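PDB 3HV1: polar amino acid ABC uptake transporter substrate binding protein from Streptococcus thermophilus LMG 18311, which probably binds polar amino acids outside the cell and delivers them to an ABC transporter for uptake. Local coordinates for residues D99-Y104 against S210-A215; Y104-Q109 against V251-V256; D120-M125 against K147-V152; S137-F142 against Q156-Y161. One frame throughout, in Å; residues are numbered along the deposited sequence.

Contact 1: D99-Y104 against S210-A215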
loop_
_atom_site.group_PDB
_atom_site.type_symbol
_atom_site.label_atom_id
_atom_site.label_comp_id
_atom_site.label_asym_id
_atom_site.label_seq_id
_atom_site.Cartn_x
_atom_site.Cartn_y
_atom_site.Cartn_z
ATOM N N ASP A 99 -13.573 -5.340 4.377
ATOM C CA ASP A 99 -12.122 -5.392 4.483
ATOM C C ASP A 99 -11.606 -5.740 3.090
ATOM O O ASP A 99 -12.228 -6.518 2.369
ATOM C CB ASP A 99 -11.689 -6.451 5.494
ATOM C CG ASP A 99 -11.619 -5.907 6.913
ATOM O OD1 ASP A 99 -11.893 -4.701 7.103
ATOM O OD2 ASP A 99 -11.280 -6.687 7.834
ATOM N N PHE A 100 -10.465 -5.170 2.721
ATOM C CA PHE A 100 -9.897 -5.368 1.390
ATOM C C PHE A 100 -8.616 -6.167 1.298
ATOM O O PHE A 100 -7.797 -6.163 2.215
ATOM C CB PHE A 100 -9.627 -4.006 0.751
ATOM C CG PHE A 100 -10.861 -3.272 0.338
ATOM C CD1 PHE A 100 -11.357 -3.406 -0.954
ATOM C CD2 PHE A 100 -11.530 -2.447 1.236
ATOM C CE1 PHE A 100 -12.497 -2.730 -1.350
ATOM C CE2 PHE A 100 -12.677 -1.764 0.850
ATOM C CZ PHE A 100 -13.161 -1.906 -0.444
ATOM N N THR A 101 -8.443 -6.845 0.166
ATOM C CA THR A 101 -7.214 -7.577 -0.075
ATOM C C THR A 101 -6.287 -6.465 -0.540
ATOM O O THR A 101 -6.700 -5.309 -0.668
ATOM C CB THR A 101 -7.307 -8.541 -1.269
ATOM O OG1 THR A 101 -7.674 -7.795 -2.444
ATOM C CG2 THR A 101 -8.313 -9.650 -1.013
ATOM N N GLU A 102 -5.036 -6.828 -0.786
ATOM C CA GLU A 102 -4.056 -5.894 -1.316
ATOM C C GLU A 102 -4.519 -5.635 -2.751
ATOM O O GLU A 102 -5.284 -6.425 -3.306
ATOM C CB GLU A 102 -2.672 -6.547 -1.335
ATOM C CG GLU A 102 -2.121 -6.847 0.040
ATOM C CD GLU A 102 -2.108 -5.620 0.921
ATOM O OE1 GLU A 102 -1.657 -4.558 0.437
ATOM O OE2 GLU A 102 -2.543 -5.712 2.095
ATOM N N PRO A 103 -4.086 -4.519 -3.367
ATOM C CA PRO A 103 -4.513 -4.248 -4.746
ATOM C C PRO A 103 -3.810 -5.168 -5.738
ATOM O O PRO A 103 -2.627 -5.450 -5.576
ATOM C CB PRO A 103 -4.131 -2.784 -4.941
ATOM C CG PRO A 103 -2.901 -2.643 -4.062
ATOM C CD PRO A 103 -3.329 -3.379 -2.812
ATOM N N TYR A 104 -4.525 -5.648 -6.757
ATOM C CA TYR A 104 -3.896 -6.536 -7.735
ATOM C C TYR A 104 -3.563 -5.837 -9.065
ATOM O O TYR A 104 -2.823 -6.370 -9.896
ATOM C CB TYR A 104 -4.768 -7.790 -7.971
ATOM C CG TYR A 104 -6.203 -7.514 -8.369
ATOM C CD1 TYR A 104 -6.561 -7.378 -9.707
ATOM C CD2 TYR A 104 -7.200 -7.348 -7.396
ATOM C CE1 TYR A 104 -7.885 -7.077 -10.080
ATOM C CE2 TYR A 104 -8.517 -7.048 -7.758
ATOM C CZ TYR A 104 -8.848 -6.914 -9.101
ATOM O OH TYR A 104 -10.136 -6.600 -9.460
ATOM N N SER A 210 -6.819 1.800 -7.501
ATOM C CA SER A 210 -6.264 0.459 -7.380
ATOM C C SER A 210 -7.391 -0.546 -7.135
ATOM O O SER A 210 -8.182 -0.387 -6.199
ATOM C CB SER A 210 -5.259 0.402 -6.228
ATOM O OG SER A 210 -4.175 1.286 -6.451
ATOM N N PHE A 211 -7.468 -1.566 -7.988
ATOM C CA PHE A 211 -8.489 -2.591 -7.851
ATOM C C PHE A 211 -8.088 -3.570 -6.758
ATOM O O PHE A 211 -6.940 -4.006 -6.691
ATOM C CB PHE A 211 -8.689 -3.366 -9.160
ATOM C CG PHE A 211 -9.248 -2.541 -10.289
ATOM C CD1 PHE A 211 -10.092 -1.467 -10.039
ATOM C CD2 PHE A 211 -8.985 -2.889 -11.612
ATOM C CE1 PHE A 211 -10.672 -0.749 -11.083
ATOM C CE2 PHE A 211 -9.562 -2.176 -12.667
ATOM C CZ PHE A 211 -10.409 -1.103 -12.398
ATOM N N ALA A 212 -9.044 -3.906 -5.897
ATOM C CA ALA A 212 -8.809 -4.850 -4.818
ATOM C C ALA A 212 -10.128 -5.576 -4.584
ATOM O O ALA A 212 -11.173 -5.151 -5.075
ATOM C CB ALA A 212 -8.349 -4.116 -3.543
ATOM N N VAL A 213 -10.073 -6.675 -3.844
ATOM C CA VAL A 213 -11.264 -7.480 -3.563
ATOM C C VAL A 213 -11.823 -7.174 -2.176
ATOM O O VAL A 213 -11.069 -7.080 -1.217
ATOM C CB VAL A 213 -10.919 -8.985 -3.627
ATOM C CG1 VAL A 213 -12.191 -9.824 -3.533
ATOM C CG2 VAL A 213 -10.178 -9.288 -4.922
ATOM N N GLY A 214 -13.145 -7.036 -2.080
ATOM C CA GLY A 214 -13.775 -6.751 -0.805
ATOM C C GLY A 214 -14.486 -7.967 -0.227
ATOM O O GLY A 214 -15.086 -8.740 -0.963
ATOM N N ALA A 215 -14.402 -8.138 1.090
ATOM C CA ALA A 215 -15.049 -9.256 1.778
ATOM C C ALA A 215 -15.552 -8.759 3.122
ATOM O O ALA A 215 -15.179 -7.671 3.566
ATOM C CB ALA A 215 -14.056 -10.390 1.998
HETATM O O HOH W 1 -12.270 -6.097 -7.783
#
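Ala212 and the chain from Phe100 to Pro103 fit as bump and hollow. The Ala212 CB methyl settles into the bend of 99-104, 3.5 Å from Thr101 O, with Phe100 CD1 beside it at 4.0 Å. A second bump runs the other way: the Tyr104 ring lies against the backbone of Phe211, whose carbonyl oxygen sits over one ring face, while Tyr104 CZ packs on Phe211 CB at 3.6 Å. Val213 CG2 touches the same ring obliquely, and Pro103 CB leans on Ser210 CB at 3.6 Å.

The two chains start as an antiparallel ladder, Asp99 and Ala215 forming a hydrogen-bonded pair and Phe100 and Gly214 a non-hydrogen-bonded one. Thr101 N still donates to Val213 O, but then a side chain replaces the backbone. With OG1 held between its own backbone N and carbonyl carbon (chi1 57°), Thr101 accepts a nearly straight bond from Val213 N, 3.0 Å from OG1, and donates to Glu102 O. Tyr104 N returns to backbone pairing with Phe211 O at 2.9 Å. Near Tyr104 a water joins its OH to Ala212 O; at the other end Asp99 OD1 makes a salt bridge with Lys217. The implication is that one buried hydroxyl, used as both acceptor and donor, satisfies two backbone groups where the strands leave regular register.

Contact 2: Y104-Q109 against V251-V256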
loop_
_atom_site.group_PDB
_atom_site.type_symbol
_atom_site.label_atom_id
_atom_site.label_comp_id
_atom_site.label_asym_id
_atom_site.label_seq_id
_atom_site.Cartn_x
_atom_site.Cartn_y
_atom_site.Cartn_z
ATOM N N TYR A 104 -4.525 -5.648 -6.757
ATOM C CA TYR A 104 -3.896 -6.536 -7.735
ATOM C C TYR A 104 -3.563 -5.837 -9.065
ATOM O O TYR A 104 -2.823 -6.370 -9.896
ATOM C CB TYR A 104 -4.768 -7.790 -7.971
ATOM C CG TYR A 104 -6.203 -7.514 -8.369
ATOM C CD1 TYR A 104 -6.561 -7.378 -9.707
ATOM C CD2 TYR A 104 -7.200 -7.348 -7.396
ATOM C CE1 TYR A 104 -7.885 -7.077 -10.080
ATOM C CE2 TYR A 104 -8.517 -7.048 -7.758
ATOM C CZ TYR A 104 -8.848 -6.914 -9.101
ATOM O OH TYR A 104 -10.136 -6.600 -9.460
HETATM N N MSE A 105 -4.106 -4.642 -9.270
HETATM C CA MSE A 105 -3.806 -3.890 -10.481
HETATM C C MSE A 105 -4.243 -2.438 -10.379
HETATM O O MSE A 105 -5.157 -2.099 -9.623
HETATM C CB MSE A 105 -4.429 -4.557 -11.723
HETATM C CG MSE A 105 -5.746 -3.949 -12.238
HETATM SE SE MSE A 105 -6.241 -4.460 -14.037
HETATM C CE MSE A 105 -5.291 -3.097 -15.024
ATOM N N VAL A 106 -3.565 -1.577 -11.130
ATOM C CA VAL A 106 -3.893 -0.166 -11.116
ATOM C C VAL A 106 -4.524 0.273 -12.414
ATOM O O VAL A 106 -4.041 -0.046 -13.495
ATOM C CB VAL A 106 -2.650 0.717 -10.865
ATOM C CG1 VAL A 106 -3.028 2.190 -10.990
ATOM C CG2 VAL A 106 -2.088 0.440 -9.491
ATOM N N ASN A 107 -5.628 0.995 -12.294
ATOM C CA ASN A 107 -6.287 1.521 -13.466
ATOM C C ASN A 107 -6.108 3.025 -13.405
ATOM O O ASN A 107 -6.203 3.630 -12.339
ATOM C CB ASN A 107 -7.765 1.176 -13.485
ATOM C CG ASN A 107 -8.459 1.754 -14.690
ATOM O OD1 ASN A 107 -7.922 1.714 -15.803
ATOM N ND2 ASN A 107 -9.654 2.301 -14.486
ATOM N N GLU A 108 -5.824 3.621 -14.551
ATOM C CA GLU A 108 -5.616 5.057 -14.617
ATOM C C GLU A 108 -5.781 5.482 -16.065
ATOM O O GLU A 108 -5.811 4.646 -16.962
ATOM C CB GLU A 108 -4.200 5.402 -14.145
ATOM C CG GLU A 108 -3.108 4.930 -15.102
ATOM C CD GLU A 108 -1.717 5.213 -14.583
ATOM O OE1 GLU A 108 -1.472 6.347 -14.117
ATOM O OE2 GLU A 108 -0.861 4.307 -14.649
ATOM N N GLN A 109 -5.901 6.783 -16.286
ATOM C CA GLN A 109 -6.039 7.293 -17.639
ATOM C C GLN A 109 -4.700 7.118 -18.336
ATOM O O GLN A 109 -3.649 7.389 -17.743
ATOM C CB GLN A 109 -6.395 8.783 -17.619
ATOM C CG GLN A 109 -7.735 9.074 -17.001
ATOM C CD GLN A 109 -8.837 8.275 -17.658
ATOM O OE1 GLN A 109 -8.997 8.306 -18.875
ATOM N NE2 GLN A 109 -9.604 7.554 -16.856
ATOM N N VAL A 251 0.019 -6.512 -15.532
ATOM C CA VAL A 251 -0.537 -5.440 -14.701
ATOM C C VAL A 251 -0.344 -5.621 -13.195
ATOM O O VAL A 251 -0.856 -4.845 -12.404
ATOM C CB VAL A 251 -2.044 -5.271 -14.972
ATOM C CG1 VAL A 251 -2.271 -5.048 -16.459
ATOM C CG2 VAL A 251 -2.809 -6.498 -14.484
ATOM N N ALA A 252 0.408 -6.635 -12.802
ATOM C CA ALA A 252 0.623 -6.904 -11.386
ATOM C C ALA A 252 1.184 -5.724 -10.606
ATOM O O ALA A 252 2.108 -5.051 -11.057
ATOM C CB ALA A 252 1.545 -8.105 -11.225
ATOM N N THR A 253 0.609 -5.479 -9.432
ATOM C CA THR A 253 1.072 -4.416 -8.556
ATOM C C THR A 253 2.284 -4.973 -7.821
ATOM O O THR A 253 2.516 -6.177 -7.830
ATOM C CB THR A 253 0.025 -4.060 -7.494
ATOM O OG1 THR A 253 -0.353 -5.254 -6.800
ATOM C CG2 THR A 253 -1.217 -3.416 -8.132
ATOM N N ASP A 254 3.051 -4.103 -7.180
ATOM C CA ASP A 254 4.203 -4.571 -6.431
ATOM C C ASP A 254 3.775 -5.555 -5.336
ATOM O O ASP A 254 4.501 -6.495 -5.030
ATOM C CB ASP A 254 4.959 -3.385 -5.828
ATOM C CG ASP A 254 5.711 -2.588 -6.878
ATOM O OD1 ASP A 254 6.121 -3.186 -7.897
ATOM O OD2 ASP A 254 5.909 -1.375 -6.681
ATOM N N GLN A 255 2.592 -5.353 -4.757
ATOM C CA GLN A 255 2.111 -6.265 -3.719
ATOM C C GLN A 255 1.944 -7.684 -4.265
ATOM O O GLN A 255 2.356 -8.659 -3.622
ATOM C CB GLN A 255 0.784 -5.774 -3.127
ATOM C CG GLN A 255 0.929 -4.521 -2.269
ATOM C CD GLN A 255 0.597 -3.258 -3.021
ATOM O OE1 GLN A 255 0.827 -3.157 -4.228
ATOM N NE2 GLN A 255 0.063 -2.275 -2.309
ATOM N N VAL A 256 1.338 -7.801 -5.445
ATOM C CA VAL A 256 1.143 -9.107 -6.070
ATOM C C VAL A 256 2.508 -9.748 -6.327
ATOM O O VAL A 256 2.649 -10.969 -6.263
ATOM C CB VAL A 256 0.369 -8.975 -7.412
ATOM C CG1 VAL A 256 0.530 -10.227 -8.254
ATOM C CG2 VAL A 256 -1.099 -8.733 -7.126
HETATM O O HOH W 2 -1.168 -2.188 -12.365
#
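Met105, a selenomethionine here, passes its side chain obliquely across Val251. Its CB begins the contact, 3.6 Å from Val251 O and 3.7 Å from Val251 CG2. Chi1 is 100°, off a staggered position, and chi2 is extended, carrying SE past the same methyl, with Met105 SE to Val251 CG2 at 4.0 Å. A bend at chi3 (-87°) then brings the terminal CE of Met105 back to Val251, 3.9 Å from CG1. Arg183 and Val184 of helix 183-192 also pack on Met105.

Two residues on from Val251, Thr253 presses its methyl against the backbone, with CG2 only 3.3 Å from Met105 N, while its OG1 bonds to Pro103 O and takes a weak bond from Val256 N. Val256 CG2 completes the cover, 3.6 Å from Tyr104 CA. No direct hydrogen bond joins the segments; instead a water accepts from Val106 N and donates to Val251 O, a water-mediated link in a contact made mainly by methyl and methylene groups.

A C-terminal loop laid on a strand that runs from one lobe towards the other is consistent with the hinge region of the two-lobed periplasmic binding protein fold, to which family 3 solute-binding proteins belong.

Contact 3: D120-M125 against K147-V152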
loop_
_atom_site.group_PDB
_atom_site.type_symbol
_atom_site.label_atom_id
_atom_site.label_comp_id
_atom_site.label_asym_id
_atom_site.label_seq_id
_atom_site.Cartn_x
_atom_site.Cartn_y
_atom_site.Cartn_z
ATOM N N ASP A 120 5.896 9.792 -28.387
ATOM C CA ASP A 120 6.198 8.808 -27.363
ATOM C C ASP A 120 6.277 9.324 -25.936
ATOM O O ASP A 120 6.932 8.717 -25.089
ATOM C CB ASP A 120 7.489 8.059 -27.704
ATOM C CG ASP A 120 8.653 8.988 -27.974
ATOM O OD1 ASP A 120 8.606 10.155 -27.539
ATOM O OD2 ASP A 120 9.619 8.534 -28.619
ATOM N N SER A 121 5.599 10.437 -25.669
ATOM C CA SER A 121 5.565 11.011 -24.330
ATOM C C SER A 121 4.334 11.882 -24.247
ATOM O O SER A 121 3.827 12.337 -25.265
ATOM C CB SER A 121 6.805 11.869 -24.063
ATOM O OG SER A 121 6.740 13.077 -24.801
ATOM N N VAL A 122 3.838 12.094 -23.034
ATOM C CA VAL A 122 2.674 12.945 -22.836
ATOM C C VAL A 122 3.032 14.371 -23.254
ATOM O O VAL A 122 2.215 15.077 -23.837
ATOM C CB VAL A 122 2.228 12.949 -21.357
ATOM C CG1 VAL A 122 1.114 13.961 -21.146
ATOM C CG2 VAL A 122 1.753 11.563 -20.954
ATOM N N ALA A 123 4.257 14.796 -22.955
ATOM C CA ALA A 123 4.682 16.145 -23.313
ATOM C C ALA A 123 4.687 16.333 -24.831
ATOM O O ALA A 123 4.522 17.448 -25.328
ATOM C CB ALA A 123 6.072 16.432 -22.738
ATOM N N GLY A 124 4.864 15.234 -25.558
ATOM C CA GLY A 124 4.900 15.290 -27.007
ATOM C C GLY A 124 3.575 15.651 -27.642
ATOM O O GLY A 124 3.477 15.792 -28.869
HETATM N N MSE A 125 2.553 15.806 -26.806
HETATM C CA MSE A 125 1.216 16.158 -27.269
HETATM C C MSE A 125 1.015 17.655 -27.439
HETATM O O MSE A 125 -0.076 18.118 -27.784
HETATM C CB MSE A 125 0.177 15.601 -26.300
HETATM C CG MSE A 125 -0.083 14.115 -26.480
HETATM SE SE MSE A 125 -0.864 13.644 -28.147
HETATM C CE MSE A 125 -2.427 14.670 -27.904
ATOM N N LYS A 147 -3.035 21.400 -16.260
ATOM C CA LYS A 147 -1.587 21.432 -16.406
ATOM C C LYS A 147 -1.001 20.140 -16.989
ATOM O O LYS A 147 0.122 20.135 -17.492
ATOM C CB LYS A 147 -0.944 21.739 -15.051
ATOM C CG LYS A 147 0.536 22.059 -15.117
ATOM C CD LYS A 147 1.031 22.618 -13.791
ATOM C CE LYS A 147 0.287 23.894 -13.418
ATOM N NZ LYS A 147 0.724 24.427 -12.099
ATOM N N ILE A 148 -1.761 19.051 -16.934
ATOM C CA ILE A 148 -1.288 17.772 -17.462
ATOM C C ILE A 148 -1.295 17.733 -18.988
ATOM O O ILE A 148 -0.261 17.512 -19.620
ATOM C CB ILE A 148 -2.152 16.600 -16.953
ATOM C CG1 ILE A 148 -2.108 16.543 -15.425
ATOM C CG2 ILE A 148 -1.659 15.291 -17.563
ATOM C CD1 ILE A 148 -0.716 16.345 -14.843
ATOM N N LEU A 149 -2.466 17.938 -19.579
ATOM C CA LEU A 149 -2.593 17.919 -21.027
ATOM C C LEU A 149 -3.384 19.091 -21.589
ATOM O O LEU A 149 -3.037 19.624 -22.636
ATOM C CB LEU A 149 -3.250 16.618 -21.480
ATOM C CG LEU A 149 -2.324 15.414 -21.638
ATOM C CD1 LEU A 149 -3.142 14.136 -21.724
ATOM C CD2 LEU A 149 -1.472 15.595 -22.879
ATOM N N LYS A 150 -4.438 19.494 -20.891
ATOM C CA LYS A 150 -5.277 20.584 -21.363
ATOM C C LYS A 150 -4.515 21.827 -21.815
ATOM O O LYS A 150 -4.824 22.398 -22.862
ATOM C CB LYS A 150 -6.301 20.976 -20.297
ATOM C CG LYS A 150 -7.328 21.977 -20.812
ATOM C CD LYS A 150 -8.486 22.180 -19.854
ATOM C CE LYS A 150 -9.494 23.170 -20.442
ATOM N NZ LYS A 150 -10.632 23.438 -19.523
ATOM N N ASP A 151 -3.517 22.241 -21.042
ATOM C CA ASP A 151 -2.749 23.433 -21.387
ATOM C C ASP A 151 -1.848 23.286 -22.605
ATOM O O ASP A 151 -1.596 24.262 -23.315
ATOM C CB ASP A 151 -1.893 23.887 -20.198
ATOM C CG ASP A 151 -2.727 24.331 -19.012
ATOM O OD1 ASP A 151 -3.909 24.690 -19.213
ATOM O OD2 ASP A 151 -2.197 24.334 -17.879
ATOM N N VAL A 152 -1.370 22.072 -22.860
ATOM C CA VAL A 152 -0.465 21.858 -23.979
ATOM C C VAL A 152 -1.092 21.420 -25.295
ATOM O O VAL A 152 -0.553 21.719 -26.356
ATOM C CB VAL A 152 0.625 20.843 -23.611
ATOM C CG1 VAL A 152 1.520 21.416 -22.530
ATOM C CG2 VAL A 152 -0.014 19.551 -23.137
#
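Leu149 reaches across to Val122 and Met125, and these three have the most surface buried, 47 to 50 Å² each; Val152 is covered to a lesser extent. The touching branch of the leucine is CD2: it lies 3.5 Å from Val122 CG1 and 3.8 Å from Met125 CB, resting in the notch between them. Leu149 and Val122 cross at about a right angle, CG1 of the valine meeting CD2, with Leu149 CG just behind. Val122 has CG1 anti to its backbone nitrogen (chi1 174°), which aims that branch at the leucine.

Met125, also a selenomethionine, meets Leu149 with the base of its side chain, Met125 CG following CB at 4.1 Å from Leu149 CD2; chi2 and chi3 then curl the remainder. Leu130 lies against both Met125 and Leu149, Phe142 adds its ring on the leucine, and Ile148 packs on Arg175 of the second subunit.

The backbone of 120-125 is fixed locally. Ser121 OG accepts from Gly124 N at 3.0 Å, an ST motif, and Met125 N bonds to Val122 O; the turn from Ser121 to Met125 brings Val122 and Met125 towards Leu149. No hydrogen bond crosses between the segments.

This is plain apolar packing of two connecting loops, one leading into strand 130-133 and the other following helix 137-144, at one end of a beta-alpha-beta unit in this periplasmic binding protein fold.

Contact 4: S137-F142 against Q156-Y161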
loop_
_atom_site.group_PDB
_atom_site.type_symbol
_atom_site.label_atom_id
_atom_site.label_comp_id
_atom_site.label_asym_id
_atom_site.label_seq_id
_atom_site.Cartn_x
_atom_site.Cartn_y
_atom_site.Cartn_z
ATOM N N SER A 137 -14.264 9.267 -17.202
ATOM C CA SER A 137 -13.467 9.800 -16.105
ATOM C C SER A 137 -12.300 10.612 -16.663
ATOM O O SER A 137 -11.815 11.545 -16.026
ATOM C CB SER A 137 -12.953 8.653 -15.233
ATOM O OG SER A 137 -12.379 7.632 -16.028
ATOM N N GLY A 138 -11.859 10.254 -17.866
ATOM C CA GLY A 138 -10.762 10.975 -18.490
ATOM C C GLY A 138 -11.160 12.396 -18.850
ATOM O O GLY A 138 -10.384 13.334 -18.675
ATOM N N TYR A 139 -12.376 12.558 -19.358
ATOM C CA TYR A 139 -12.874 13.874 -19.732
ATOM C C TYR A 139 -12.774 14.808 -18.527
ATOM O O TYR A 139 -12.177 15.880 -18.601
ATOM C CB TYR A 139 -14.328 13.766 -20.200
ATOM C CG TYR A 139 -14.946 15.082 -20.616
ATOM C CD1 TYR A 139 -14.484 15.769 -21.740
ATOM C CD2 TYR A 139 -15.982 15.651 -19.877
ATOM C CE1 TYR A 139 -15.038 16.992 -22.117
ATOM C CE2 TYR A 139 -16.542 16.874 -20.242
ATOM C CZ TYR A 139 -16.064 17.540 -21.363
ATOM O OH TYR A 139 -16.605 18.754 -21.722
ATOM N N ASP A 140 -13.344 14.376 -17.409
ATOM C CA ASP A 140 -13.329 15.165 -16.181
ATOM C C ASP A 140 -11.923 15.420 -15.653
ATOM O O ASP A 140 -11.637 16.498 -15.125
ATOM C CB ASP A 140 -14.164 14.467 -15.104
ATOM C CG ASP A 140 -15.646 14.733 -15.256
ATOM O OD1 ASP A 140 -16.189 14.496 -16.355
ATOM O OD2 ASP A 140 -16.269 15.183 -14.271
ATOM N N ALA A 141 -11.047 14.429 -15.792
ATOM C CA ALA A 141 -9.672 14.553 -15.316
ATOM C C ALA A 141 -8.908 15.547 -16.178
ATOM O O ALA A 141 -8.071 16.304 -15.685
ATOM C CB ALA A 141 -8.988 13.193 -15.346
ATOM N N PHE A 142 -9.209 15.540 -17.472
ATOM C CA PHE A 142 -8.565 16.438 -18.415
ATOM C C PHE A 142 -8.783 17.883 -17.988
ATOM O O PHE A 142 -7.859 18.692 -18.010
ATOM C CB PHE A 142 -9.150 16.229 -19.807
ATOM C CG PHE A 142 -8.599 17.159 -20.846
ATOM C CD1 PHE A 142 -7.313 16.984 -21.342
ATOM C CD2 PHE A 142 -9.376 18.197 -21.350
ATOM C CE1 PHE A 142 -6.808 17.826 -22.329
ATOM C CE2 PHE A 142 -8.881 19.048 -22.338
ATOM C CZ PHE A 142 -7.596 18.861 -22.829
ATOM N N GLN A 156 -6.579 23.581 -26.460
ATOM C CA GLN A 156 -6.801 23.360 -25.032
ATOM C C GLN A 156 -8.152 22.696 -24.794
ATOM O O GLN A 156 -8.826 22.973 -23.802
ATOM C CB GLN A 156 -6.751 24.681 -24.254
ATOM C CG GLN A 156 -5.385 25.344 -24.193
ATOM C CD GLN A 156 -4.941 25.884 -25.536
ATOM O OE1 GLN A 156 -5.628 26.710 -26.145
ATOM N NE2 GLN A 156 -3.787 25.423 -26.007
ATOM N N LYS A 157 -8.545 21.823 -25.713
ATOM C CA LYS A 157 -9.814 21.118 -25.603
ATOM C C LYS A 157 -9.607 19.678 -26.053
ATOM O O LYS A 157 -8.526 19.313 -26.509
ATOM C CB LYS A 157 -10.872 21.760 -26.509
ATOM C CG LYS A 157 -10.906 23.281 -26.506
ATOM C CD LYS A 157 -11.209 23.860 -25.132
ATOM C CE LYS A 157 -11.167 25.385 -25.168
ATOM N NZ LYS A 157 -11.338 25.997 -23.821
ATOM N N VAL A 158 -10.652 18.869 -25.920
ATOM C CA VAL A 158 -10.600 17.482 -26.348
ATOM C C VAL A 158 -11.812 17.150 -27.195
ATOM O O VAL A 158 -12.930 17.571 -26.897
ATOM C CB VAL A 158 -10.571 16.502 -25.166
ATOM C CG1 VAL A 158 -9.197 16.506 -24.526
ATOM C CG2 VAL A 158 -11.646 16.873 -24.159
ATOM N N VAL A 159 -11.576 16.404 -28.264
ATOM C CA VAL A 159 -12.641 15.988 -29.151
ATOM C C VAL A 159 -13.316 14.807 -28.462
ATOM O O VAL A 159 -12.676 13.787 -28.178
ATOM C CB VAL A 159 -12.078 15.551 -30.512
ATOM C CG1 VAL A 159 -13.211 15.227 -31.473
ATOM C CG2 VAL A 159 -11.200 16.648 -31.078
ATOM N N GLN A 160 -14.606 14.947 -28.176
ATOM C CA GLN A 160 -15.335 13.880 -27.506
ATOM C C GLN A 160 -15.909 12.866 -28.482
ATOM O O GLN A 160 -16.365 13.217 -29.570
ATOM C CB GLN A 160 -16.456 14.461 -26.640
ATOM C CG GLN A 160 -15.959 15.276 -25.462
ATOM C CD GLN A 160 -17.077 15.667 -24.520
ATOM O OE1 GLN A 160 -17.791 14.809 -23.992
ATOM N NE2 GLN A 160 -17.238 16.969 -24.301
ATOM N N TYR A 161 -15.877 11.602 -28.079
ATOM C CA TYR A 161 -16.391 10.518 -28.895
ATOM C C TYR A 161 -17.372 9.716 -28.063
ATOM O O TYR A 161 -17.173 9.536 -26.865
ATOM C CB TYR A 161 -15.240 9.629 -29.360
ATOM C CG TYR A 161 -14.364 10.285 -30.403
ATOM C CD1 TYR A 161 -14.577 10.053 -31.761
ATOM C CD2 TYR A 161 -13.326 11.140 -30.034
ATOM C CE1 TYR A 161 -13.777 10.656 -32.730
ATOM C CE2 TYR A 161 -12.517 11.752 -30.995
ATOM C CZ TYR A 161 -12.747 11.503 -32.340
ATOM O OH TYR A 161 -11.941 12.083 -33.299
#
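Val158 meets two rings of helix 137-144 in two different ways. Its CG1 stands over the middle of the Phe142 ring, 3.3 Å from the centroid and only 11° off the ring normal, a close CH-pi contact. Its CG2 comes instead to the edge of Tyr139, near the ring plane and 3.9 Å from Tyr139 CD1. The CB of Val158 points toward the helix, which sends its two methyls to the two rings. The side chains of Phe142 and Val158 run antiparallel past one another. Phe142 also approaches the backbone of 156-157: Lys157 O lies 3.8 Å from Phe142 CZ, obliquely to the ring.

Farther along the strand, the extended chain of Gln160 lays its amide over one face of Tyr139. The two planes are 33° apart, tilted rather than stacked flat, and Gln160 NE2 comes within 3.1 Å of Tyr139 CE1. The same NE2 is also near Tyr139 OH, but the angle is too poor for a hydrogen bond, so across this contact the amide meets the ring by packing alone.

Leu130 of strand 130-133 packs on both Phe142 and Val158. Helix and strand run nearly antiparallel, at 162° with axes 10.7 Å apart, as expected where a helix covers the sheet in a beta-alpha-beta crossover, here strand 130-133, helix 137-144 and strand 158-161.

In the fold
The four contacts trace a path from one lobe of the protein to the other. Contacts 1 and 2 share Tyr104, have centres 11 Å apart and are joined by bonds from Thr253 OG1 to Pro103 O and from Phe211 N to Met105 O. Contacts 3 and 4, with centres 13 Å apart, are nested in the chain between the segments of both; Phe142 and Lys150 link them by packing. Contacts 1 and 4 lie on opposite sides of the chain centre, their nearest atoms about 10 Å apart, yet reach the same sheet. Contacts 2 and 4 touch where Gln109 NE2 comes 2.9 Å from Ser137 OG. In this fold the substrate usually binds in the cleft between the lobes.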